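Local coordinates for putative immunoglobulin-blocking virulence protein (Mycoplasma mycoides subsp. capri, PDB 7ADK) that probably binds host antibodies and blocks their action, serving as a virulence factor that helps this mycoplasma withstand the immune response, at residues R352-D357 / G411-G416; G370-W375 / I474-L479; I396-L401 / K433-K438. All coordinates share one frame; numbering follows the deposited sequence.

Contact 1: R352-D357 / G411-G416; sequences RVFDYD and GKLNSG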
loop_
_atom_site.group_PDB
_atom_site.type_symbol
_atom_site.label_atom_id
_atom_site.label_comp_id
_atom_site.label_asym_id
_atom_site.label_seq_id
_atom_site.Cartn_x
_atom_site.Cartn_y
_atom_site.Cartn_z
ATOM N N ARG A 352 -36.874 6.541 -6.171
ATOM C CA ARG A 352 -35.949 7.393 -6.928
ATOM C C ARG A 352 -36.646 8.633 -7.482
ATOM O O ARG A 352 -37.725 8.540 -8.056
ATOM C CB ARG A 352 -35.270 6.597 -8.043
ATOM C CG ARG A 352 -34.489 5.441 -7.444
ATOM C CD ARG A 352 -33.675 4.679 -8.473
ATOM N NE ARG A 352 -32.423 5.360 -8.795
ATOM C CZ ARG A 352 -31.258 4.778 -8.979
ATOM N NH1 ARG A 352 -31.119 3.499 -9.158
ATOM N NH2 ARG A 352 -30.191 5.495 -8.951
ATOM N N VAL A 353 -36.005 9.791 -7.379
ATOM C CA VAL A 353 -36.246 10.893 -8.316
ATOM C C VAL A 353 -35.448 10.592 -9.587
ATOM O O VAL A 353 -34.408 9.940 -9.512
ATOM C CB VAL A 353 -35.949 12.254 -7.666
ATOM C CG1 VAL A 353 -34.481 12.536 -7.449
ATOM C CG2 VAL A 353 -36.532 13.391 -8.489
ATOM N N PHE A 354 -35.963 10.963 -10.758
ATOM C CA PHE A 354 -35.539 10.369 -12.033
ATOM C C PHE A 354 -35.788 8.845 -12.073
ATOM O O PHE A 354 -34.913 8.036 -12.361
ATOM C CB PHE A 354 -34.124 10.806 -12.440
ATOM C CG PHE A 354 -33.861 12.289 -12.307
ATOM C CD1 PHE A 354 -34.705 13.219 -12.939
ATOM C CD2 PHE A 354 -32.762 12.747 -11.563
ATOM C CE1 PHE A 354 -34.443 14.594 -12.853
ATOM C CE2 PHE A 354 -32.495 14.122 -11.475
ATOM C CZ PHE A 354 -33.329 15.044 -12.130
ATOM N N ASP A 355 -37.019 8.457 -11.742
ATOM C CA ASP A 355 -37.523 7.082 -11.687
ATOM C C ASP A 355 -37.508 6.349 -13.039
ATOM O O ASP A 355 -37.509 6.971 -14.103
ATOM C CB ASP A 355 -38.965 7.105 -11.169
ATOM C CG ASP A 355 -39.915 7.871 -12.092
ATOM O OD1 ASP A 355 -39.785 9.105 -12.211
ATOM O OD2 ASP A 355 -40.806 7.249 -12.699
ATOM N N TYR A 356 -37.534 5.013 -13.000
ATOM C CA TYR A 356 -37.630 4.136 -14.169
ATOM C C TYR A 356 -38.359 2.822 -13.849
ATOM O O TYR A 356 -38.387 2.385 -12.707
ATOM C CB TYR A 356 -36.241 3.918 -14.784
ATOM C CG TYR A 356 -35.153 3.344 -13.898
ATOM C CD1 TYR A 356 -34.980 1.955 -13.805
ATOM C CD2 TYR A 356 -34.262 4.201 -13.229
ATOM C CE1 TYR A 356 -33.916 1.423 -13.066
ATOM C CE2 TYR A 356 -33.189 3.675 -12.495
ATOM C CZ TYR A 356 -33.005 2.282 -12.422
ATOM O OH TYR A 356 -31.946 1.766 -11.759
ATOM N N ASP A 357 -38.988 2.197 -14.848
ATOM C CA ASP A 357 -39.920 1.079 -14.636
ATOM C C ASP A 357 -39.254 -0.293 -14.444
ATOM O O ASP A 357 -39.894 -1.248 -14.017
ATOM C CB ASP A 357 -40.897 1.038 -15.815
ATOM C CG ASP A 357 -42.200 0.300 -15.535
ATOM O OD1 ASP A 357 -42.857 -0.142 -16.498
ATOM O OD2 ASP A 357 -42.604 0.172 -14.361
ATOM N N GLY A 411 -48.533 16.089 -11.296
ATOM C CA GLY A 411 -47.624 17.210 -11.578
ATOM C C GLY A 411 -46.253 17.222 -10.886
ATOM O O GLY A 411 -45.606 18.263 -10.842
ATOM N N LYS A 412 -45.813 16.082 -10.353
ATOM C CA LYS A 412 -44.716 15.951 -9.388
ATOM C C LYS A 412 -43.320 16.234 -9.967
ATOM O O LYS A 412 -42.588 17.019 -9.371
ATOM C CB LYS A 412 -44.850 14.566 -8.730
ATOM C CG LYS A 412 -43.967 14.385 -7.499
ATOM C CD LYS A 412 -44.382 13.211 -6.619
ATOM C CE LYS A 412 -45.695 13.478 -5.895
ATOM N NZ LYS A 412 -45.927 12.553 -4.798
ATOM N N LEU A 413 -42.948 15.647 -11.113
ATOM C CA LEU A 413 -41.705 15.942 -11.856
ATOM C C LEU A 413 -41.709 15.354 -13.279
ATOM O O LEU A 413 -41.856 14.144 -13.416
ATOM C CB LEU A 413 -40.487 15.371 -11.092
ATOM C CG LEU A 413 -39.127 15.750 -11.697
ATOM C CD1 LEU A 413 -38.807 17.214 -11.470
ATOM C CD2 LEU A 413 -38.010 14.952 -11.069
ATOM N N ASN A 414 -41.462 16.169 -14.316
ATOM C CA ASN A 414 -41.191 15.721 -15.696
ATOM C C ASN A 414 -39.845 16.212 -16.250
ATOM O O ASN A 414 -39.290 15.593 -17.155
ATOM C CB ASN A 414 -42.360 16.138 -16.600
ATOM C CG ASN A 414 -43.525 15.194 -16.468
ATOM O OD1 ASN A 414 -43.427 14.043 -16.856
ATOM N ND2 ASN A 414 -44.629 15.610 -15.918
ATOM N N SER A 415 -39.292 17.290 -15.694
ATOM C CA SER A 415 -37.970 17.821 -16.028
ATOM C C SER A 415 -37.298 18.455 -14.810
ATOM O O SER A 415 -37.974 19.011 -13.945
ATOM C CB SER A 415 -38.071 18.835 -17.167
ATOM O OG SER A 415 -38.858 19.942 -16.807
ATOM N N GLY A 416 -35.971 18.401 -14.740
ATOM C CA GLY A 416 -35.207 18.912 -13.612
ATOM C C GLY A 416 -33.859 19.480 -14.009
ATOM O O GLY A 416 -33.140 18.902 -14.821
#
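Leu413 carries this contact, meeting Val353 and Phe354 through a single methyl, CD2. Its CG stands anti to the backbone N (chi1 -174°), which carries the isobutyl group out from the loop toward 352-357. There CD2 lies 3.4 Å from Val353 CG2 and 4.0 Å from Phe354 CE1, and both side chains run at a slant to the leucine. Val353 offers the methyl that is anti to its own backbone N, while its CG1 takes the place between N and the carbonyl carbon. A branched leucine suits the site because one methyl can reach two neighbours whose CB atoms do not point at it.

The aromatic part belongs to Phe354. The end of its side chain comes nearer to 411-416 although its CB does not point there, a reach that a long, flat phenylalanine can make. The ring presents an edge to Gly416: CE1 is 4.5 Å from Gly416 CA, which lies near the ring plane. Lacking a side chain, Gly416 leaves the ring next to bare strand backbone. The same ring also meets the indole of Trp375 edge-to-face.

No hydrogen bond runs directly between the two segments, yet one arginine joins them. Arg403 forms a salt bridge through NH1 with Asp355 OD1 and uses NH2 to bond Leu413 O.

In the fold, 352-357 is the loop leaving helix 339-351 on the way to helix 364-369. Segment 411-416 leads into strand 415-422 of the mixed sheet. Val353 and Phe354 also rest on Gln476 of strand 473-481, and Phe354 on Leu401 of strand 396-403, so the loop lies against several strands of that sheet.

Contact 2: G370-W375 / I474-L479; sequences GTYPGW and IQQLEL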
loop_
_atom_site.group_PDB
_atom_site.type_symbol
_atom_site.label_atom_id
_atom_site.label_comp_id
_atom_site.label_asym_id
_atom_site.label_seq_id
_atom_site.Cartn_x
_atom_site.Cartn_y
_atom_site.Cartn_z
ATOM N N GLY A 370 -24.454 10.688 -14.851
ATOM C CA GLY A 370 -25.712 11.123 -14.264
ATOM C C GLY A 370 -26.931 10.868 -15.144
ATOM O O GLY A 370 -27.787 11.744 -15.247
ATOM N N THR A 371 -27.016 9.709 -15.809
ATOM C CA THR A 371 -28.081 9.362 -16.751
ATOM C C THR A 371 -28.945 8.211 -16.247
ATOM O O THR A 371 -28.537 7.390 -15.431
ATOM C CB THR A 371 -27.545 9.095 -18.160
ATOM O OG1 THR A 371 -26.791 7.943 -18.147
ATOM C CG2 THR A 371 -26.706 10.239 -18.710
ATOM N N TYR A 372 -30.208 8.184 -16.667
ATOM C CA TYR A 372 -31.262 7.325 -16.125
ATOM C C TYR A 372 -32.148 6.750 -17.252
ATOM O O TYR A 372 -32.503 7.492 -18.169
ATOM C CB TYR A 372 -32.110 8.125 -15.128
ATOM C CG TYR A 372 -31.412 8.533 -13.846
ATOM C CD1 TYR A 372 -30.673 9.728 -13.768
ATOM C CD2 TYR A 372 -31.534 7.720 -12.712
ATOM C CE1 TYR A 372 -30.042 10.099 -12.570
ATOM C CE2 TYR A 372 -30.921 8.095 -11.510
ATOM C CZ TYR A 372 -30.162 9.277 -11.434
ATOM O OH TYR A 372 -29.570 9.597 -10.256
ATOM N N PRO A 373 -32.560 5.471 -17.208
ATOM C CA PRO A 373 -33.437 4.890 -18.220
ATOM C C PRO A 373 -34.753 5.660 -18.406
ATOM O O PRO A 373 -35.492 5.897 -17.462
ATOM C CB PRO A 373 -33.681 3.453 -17.773
ATOM C CG PRO A 373 -32.541 3.140 -16.828
ATOM C CD PRO A 373 -32.188 4.481 -16.218
ATOM N N GLY A 374 -35.089 6.046 -19.634
ATOM C CA GLY A 374 -36.291 6.835 -19.927
ATOM C C GLY A 374 -36.157 8.343 -19.721
ATOM O O GLY A 374 -37.135 9.060 -19.895
ATOM N N TRP A 375 -34.962 8.838 -19.418
ATOM C CA TRP A 375 -34.629 10.254 -19.313
ATOM C C TRP A 375 -33.553 10.613 -20.327
ATOM O O TRP A 375 -32.729 9.773 -20.685
ATOM C CB TRP A 375 -34.163 10.576 -17.892
ATOM C CG TRP A 375 -35.208 10.384 -16.845
ATOM C CD1 TRP A 375 -35.590 9.200 -16.325
ATOM C CD2 TRP A 375 -36.076 11.378 -16.234
ATOM N NE1 TRP A 375 -36.639 9.387 -15.454
ATOM C CE2 TRP A 375 -36.981 10.713 -15.360
ATOM C CE3 TRP A 375 -36.171 12.780 -16.310
ATOM C CZ2 TRP A 375 -37.931 11.405 -14.608
ATOM C CZ3 TRP A 375 -37.120 13.483 -15.557
ATOM C CH2 TRP A 375 -38.003 12.800 -14.708
ATOM N N ILE A 474 -34.559 19.455 -0.362
ATOM C CA ILE A 474 -33.786 19.055 -1.552
ATOM C C ILE A 474 -34.370 17.784 -2.173
ATOM O O ILE A 474 -34.580 16.802 -1.477
ATOM C CB ILE A 474 -32.302 18.811 -1.197
ATOM C CG1 ILE A 474 -31.662 20.015 -0.498
ATOM C CG2 ILE A 474 -31.497 18.409 -2.425
ATOM C CD1 ILE A 474 -30.225 19.773 -0.062
ATOM N N GLN A 475 -34.552 17.754 -3.490
ATOM C CA GLN A 475 -34.984 16.549 -4.203
ATOM C C GLN A 475 -33.917 15.436 -4.157
ATOM O O GLN A 475 -34.160 14.381 -3.578
ATOM C CB GLN A 475 -35.400 16.907 -5.633
ATOM C CG GLN A 475 -36.769 17.573 -5.770
ATOM C CD GLN A 475 -37.958 16.634 -5.605
ATOM O OE1 GLN A 475 -37.846 15.447 -5.344
ATOM N NE2 GLN A 475 -39.148 17.136 -5.795
ATOM N N GLN A 476 -32.721 15.681 -4.700
ATOM C CA GLN A 476 -31.599 14.741 -4.751
ATOM C C GLN A 476 -30.276 15.384 -4.334
ATOM O O GLN A 476 -30.000 16.536 -4.663
ATOM C CB GLN A 476 -31.538 14.128 -6.155
ATOM C CG GLN A 476 -30.217 13.503 -6.584
ATOM C CD GLN A 476 -30.358 12.645 -7.836
ATOM O OE1 GLN A 476 -31.025 11.633 -7.869
ATOM N NE2 GLN A 476 -29.760 13.023 -8.927
ATOM N N LEU A 477 -29.434 14.612 -3.647
ATOM C CA LEU A 477 -28.039 14.933 -3.383
ATOM C C LEU A 477 -27.172 13.728 -3.742
ATOM O O LEU A 477 -27.313 12.685 -3.113
ATOM C CB LEU A 477 -27.907 15.347 -1.907
ATOM C CG LEU A 477 -26.503 15.805 -1.497
ATOM C CD1 LEU A 477 -26.103 17.108 -2.174
ATOM C CD2 LEU A 477 -26.452 16.012 0.001
ATOM N N GLU A 478 -26.277 13.857 -4.717
ATOM C CA GLU A 478 -25.250 12.855 -5.012
ATOM C C GLU A 478 -23.903 13.371 -4.505
ATOM O O GLU A 478 -23.423 14.416 -4.944
ATOM C CB GLU A 478 -25.166 12.523 -6.515
ATOM C CG GLU A 478 -26.418 11.868 -7.114
ATOM C CD GLU A 478 -26.351 11.566 -8.626
ATOM O OE1 GLU A 478 -25.287 11.733 -9.250
ATOM O OE2 GLU A 478 -27.362 11.137 -9.220
ATOM N N LEU A 479 -23.275 12.637 -3.588
ATOM C CA LEU A 479 -21.946 12.929 -3.063
ATOM C C LEU A 479 -20.993 11.837 -3.532
ATOM O O LEU A 479 -21.211 10.673 -3.210
ATOM C CB LEU A 479 -21.989 12.991 -1.525
ATOM C CG LEU A 479 -22.971 13.992 -0.901
ATOM C CD1 LEU A 479 -22.908 13.912 0.619
ATOM C CD2 LEU A 479 -22.695 15.424 -1.316
#
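Tyr372 and Glu478 meet through a hydrogen bond, the phenol OH donating to OE2 at 2.9 Å. The two side chains come from opposite directions, and the hydroxyl meets OE2 nearly along its C-O axis. OE2 lies at the ring edge, near its plane, while the carboxylate plane is turned 50° from the ring. Gln476 also borders the hydroxyl, with OE1 3.5 Å from Tyr372 OH, a packing contact and not a bond. Its amide is inclined 31° to the ring.

Gln476 and Glu478 are two residues apart on strand 473-481 and therefore point to the same face of the sheet, toward the tyrosine; both chains are extended beyond CG, long enough to bring their polar ends to the phenol. Each end has a further partner. Gln476 NE2 bonds Ser448 OG, while Glu478 OE1 forms a salt bridge with Arg450 NE, which leaves OE2 for the phenol.

Across from the strand, the end of a helix and a turn place Tyr372. Gly370, with positive phi, is the C' residue of the Schellman motif closing helix 364-369. Tyr372 then opens a type II turn, closed by Trp375 N to Tyr372 O at 3.1 Å; Pro373 and Gly374 fit its second and third positions. Arg362 adds a cation-pi contact to the phenol ring.

With one carboxylate oxygen paired to an arginine and the other accepting a hydrogen bond from the phenol, buried Glu478 is consistent with an ionised group whose charge is compensated within the protein.

Contact 3: I396-L401 / K433-K438; sequences IRFSKL and KELIEK
Leu435, which meets Ile396 across this contact, sits on a helical turn held by the backbone bond from Lys438 N to Glu434 O, at 2.9 Å. On the strand, Arg397 leaves between Ile396 and Phe398 on the face away from the helix, where its NH1 and NH2 each form a salt bridge, with Asp379 and Asp420. These carboxylates belong to the strands flanking 396-403, so the arginine ties three neighbouring strands on one face while its apolar neighbours serve the other.

On that second face the contact is entirely apolar. Leu435 supplies more than half of the buried surface and reaches the strand with one methyl. Ile396 and Leu435 approach tip to tip, CG2 of the isoleucine lying 3.5 Å from CD2 of the leucine. Ile396 CG1 and CD1 both stand 4.1 Å from the same Leu435 CD2, so the methyl sits against the whole branched end. With CG anti to the backbone N (chi1 -171°), Leu435 projects well out from its helix and bridges backbones whose nearest CA atoms, those of Ile396 and Leu435, are 9.3 Å apart. Phe398 touches more lightly, its CZ 4.4 Å from Leu435 CD2, in an oblique approach; the ring is also stacked on Tyr384. Beta-branched and aromatic residues are at home in a strand, whereas leucine suits the helix.

The helix is two-faced: Lys433, Glu434 and Lys438 are exposed, while Leu435 and Ile436 are buried. Ala428 and Leu439 of the same helix extend the apolar face, touching Ile396 and Phe398 respectively. Helix 426-442 links the parallel strands 415-422 and 448-454 in a beta-alpha-beta crossover, and through Leu435 it also covers strand 396-403, the antiparallel neighbour of 415-422.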
loop_
_atom_site.group_PDB
_atom_site.type_symbol
_atom_site.label_atom_id
_atom_site.label_comp_id
_atom_site.label_asym_id
_atom_site.label_seq_id
_atom_site.Cartn_x
_atom_site.Cartn_y
_atom_site.Cartn_z
ATOM N N ILE A 396 -17.717 24.003 -12.775
ATOM C CA ILE A 396 -19.140 24.225 -12.509
ATOM C C ILE A 396 -19.888 23.865 -13.796
ATOM O O ILE A 396 -19.519 24.360 -14.855
ATOM C CB ILE A 396 -19.368 25.709 -12.122
ATOM C CG1 ILE A 396 -18.749 26.081 -10.765
ATOM C CG2 ILE A 396 -20.850 26.087 -12.108
ATOM C CD1 ILE A 396 -18.392 27.539 -10.620
ATOM N N ARG A 397 -20.933 23.037 -13.732
ATOM C CA ARG A 397 -21.824 22.700 -14.861
ATOM C C ARG A 397 -23.297 22.687 -14.467
ATOM O O ARG A 397 -23.635 22.268 -13.365
ATOM C CB ARG A 397 -21.461 21.340 -15.447
ATOM C CG ARG A 397 -20.313 21.357 -16.447
ATOM C CD ARG A 397 -20.150 19.975 -17.073
ATOM N NE ARG A 397 -21.340 19.606 -17.857
ATOM C CZ ARG A 397 -22.193 18.623 -17.654
ATOM N NH1 ARG A 397 -23.215 18.544 -18.439
ATOM N NH2 ARG A 397 -22.085 17.745 -16.706
ATOM N N PHE A 398 -24.178 23.058 -15.389
ATOM C CA PHE A 398 -25.626 22.884 -15.271
ATOM C C PHE A 398 -26.135 21.999 -16.412
ATOM O O PHE A 398 -25.844 22.250 -17.580
ATOM C CB PHE A 398 -26.346 24.234 -15.269
ATOM C CG PHE A 398 -26.087 25.133 -14.077
ATOM C CD1 PHE A 398 -24.890 25.857 -13.982
ATOM C CD2 PHE A 398 -27.062 25.275 -13.075
ATOM C CE1 PHE A 398 -24.673 26.715 -12.891
ATOM C CE2 PHE A 398 -26.852 26.149 -11.999
ATOM C CZ PHE A 398 -25.656 26.872 -11.910
ATOM N N SER A 399 -26.933 20.984 -16.103
ATOM C CA SER A 399 -27.570 20.119 -17.095
ATOM C C SER A 399 -29.050 19.941 -16.796
ATOM O O SER A 399 -29.479 19.973 -15.656
ATOM C CB SER A 399 -26.830 18.794 -17.244
ATOM O OG SER A 399 -26.774 18.043 -16.100
ATOM N N LYS A 400 -29.849 19.770 -17.839
ATOM C CA LYS A 400 -31.297 19.561 -17.791
ATOM C C LYS A 400 -31.576 18.085 -18.054
ATOM O O LYS A 400 -31.079 17.543 -19.030
ATOM C CB LYS A 400 -31.943 20.472 -18.850
ATOM C CG LYS A 400 -33.479 20.514 -18.826
ATOM C CD LYS A 400 -34.103 21.342 -17.694
ATOM C CE LYS A 400 -33.754 22.835 -17.751
ATOM N NZ LYS A 400 -34.284 23.511 -18.945
ATOM N N LEU A 401 -32.366 17.436 -17.214
ATOM C CA LEU A 401 -32.961 16.129 -17.485
ATOM C C LEU A 401 -34.434 16.315 -17.851
ATOM O O LEU A 401 -35.126 17.047 -17.156
ATOM C CB LEU A 401 -32.838 15.229 -16.248
ATOM C CG LEU A 401 -31.624 14.297 -16.263
ATOM C CD1 LEU A 401 -30.298 15.026 -16.134
ATOM C CD2 LEU A 401 -31.724 13.321 -15.112
ATOM N N LYS A 433 -20.109 27.503 -2.398
ATOM C CA LYS A 433 -20.993 28.131 -1.404
ATOM C C LYS A 433 -21.634 29.424 -1.913
ATOM O O LYS A 433 -22.802 29.676 -1.632
ATOM C CB LYS A 433 -20.224 28.389 -0.097
ATOM C CG LYS A 433 -21.188 28.687 1.059
ATOM C CD LYS A 433 -20.460 28.992 2.367
ATOM C CE LYS A 433 -21.420 29.207 3.538
ATOM N NZ LYS A 433 -22.231 30.440 3.409
ATOM N N GLU A 434 -20.897 30.233 -2.669
ATOM C CA GLU A 434 -21.399 31.491 -3.225
ATOM C C GLU A 434 -22.460 31.231 -4.297
ATOM O O GLU A 434 -23.525 31.835 -4.282
ATOM C CB GLU A 434 -20.249 32.325 -3.813
ATOM C CG GLU A 434 -19.053 32.545 -2.880
ATOM C CD GLU A 434 -19.375 33.166 -1.534
ATOM O OE1 GLU A 434 -20.358 33.928 -1.402
ATOM O OE2 GLU A 434 -18.617 32.905 -0.592
ATOM N N LEU A 435 -22.209 30.271 -5.185
ATOM C CA LEU A 435 -23.099 29.874 -6.263
ATOM C C LEU A 435 -24.369 29.206 -5.733
ATOM O O LEU A 435 -25.458 29.566 -6.160
ATOM C CB LEU A 435 -22.307 28.966 -7.214
ATOM C CG LEU A 435 -23.041 28.626 -8.514
ATOM C CD1 LEU A 435 -23.169 29.835 -9.423
ATOM C CD2 LEU A 435 -22.267 27.567 -9.266
ATOM N N ILE A 436 -24.242 28.290 -4.777
ATOM C CA ILE A 436 -25.378 27.645 -4.130
ATOM C C ILE A 436 -26.307 28.687 -3.496
ATOM O O ILE A 436 -27.520 28.522 -3.550
ATOM C CB ILE A 436 -24.857 26.584 -3.132
ATOM C CG1 ILE A 436 -24.377 25.335 -3.894
ATOM C CG2 ILE A 436 -25.914 26.204 -2.102
ATOM C CD1 ILE A 436 -23.478 24.396 -3.098
ATOM N N GLU A 437 -25.783 29.775 -2.928
ATOM C CA GLU A 437 -26.605 30.869 -2.400
ATOM C C GLU A 437 -27.131 31.846 -3.467
ATOM O O GLU A 437 -28.294 32.241 -3.387
ATOM C CB GLU A 437 -25.858 31.618 -1.291
ATOM C CG GLU A 437 -25.754 30.829 0.025
ATOM C CD GLU A 437 -27.092 30.623 0.765
ATOM O OE1 GLU A 437 -27.107 29.944 1.816
ATOM O OE2 GLU A 437 -28.153 31.113 0.313
ATOM N N LYS A 438 -26.354 32.213 -4.497
ATOM C CA LYS A 438 -26.849 33.077 -5.579
ATOM C C LYS A 438 -27.980 32.419 -6.372
ATOM O O LYS A 438 -28.970 33.087 -6.642
ATOM C CB LYS A 438 -25.708 33.618 -6.457
ATOM C CG LYS A 438 -25.142 34.912 -5.856
ATOM C CD LYS A 438 -24.129 35.662 -6.719
ATOM C CE LYS A 438 -22.692 35.210 -6.520
ATOM N NZ LYS A 438 -21.718 36.128 -7.123
#

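All three contacts are buried and reach the same mixed sheet, but their chemistry differs. Contact 1 is apolar and aromatic with an arginine joining its segments, contact 2 centres on a hydrogen bond to a buried carboxylate, and contact 3 is a purely apolar helix-on-strand packing. Contacts 1 and 2, with centres about 9 Å apart, set successive loops against the sheet and are joined by a probable hydrogen bond from Trp375 NE1 to Asp355 O. Contact 3 lies about 20 Å from contact 1 and about 15 Å from contact 2, between centres. Leu401, on its strand, links that strand to the other two: it pairs by backbone with Gly416 and packs against Tyr372 and Trp375.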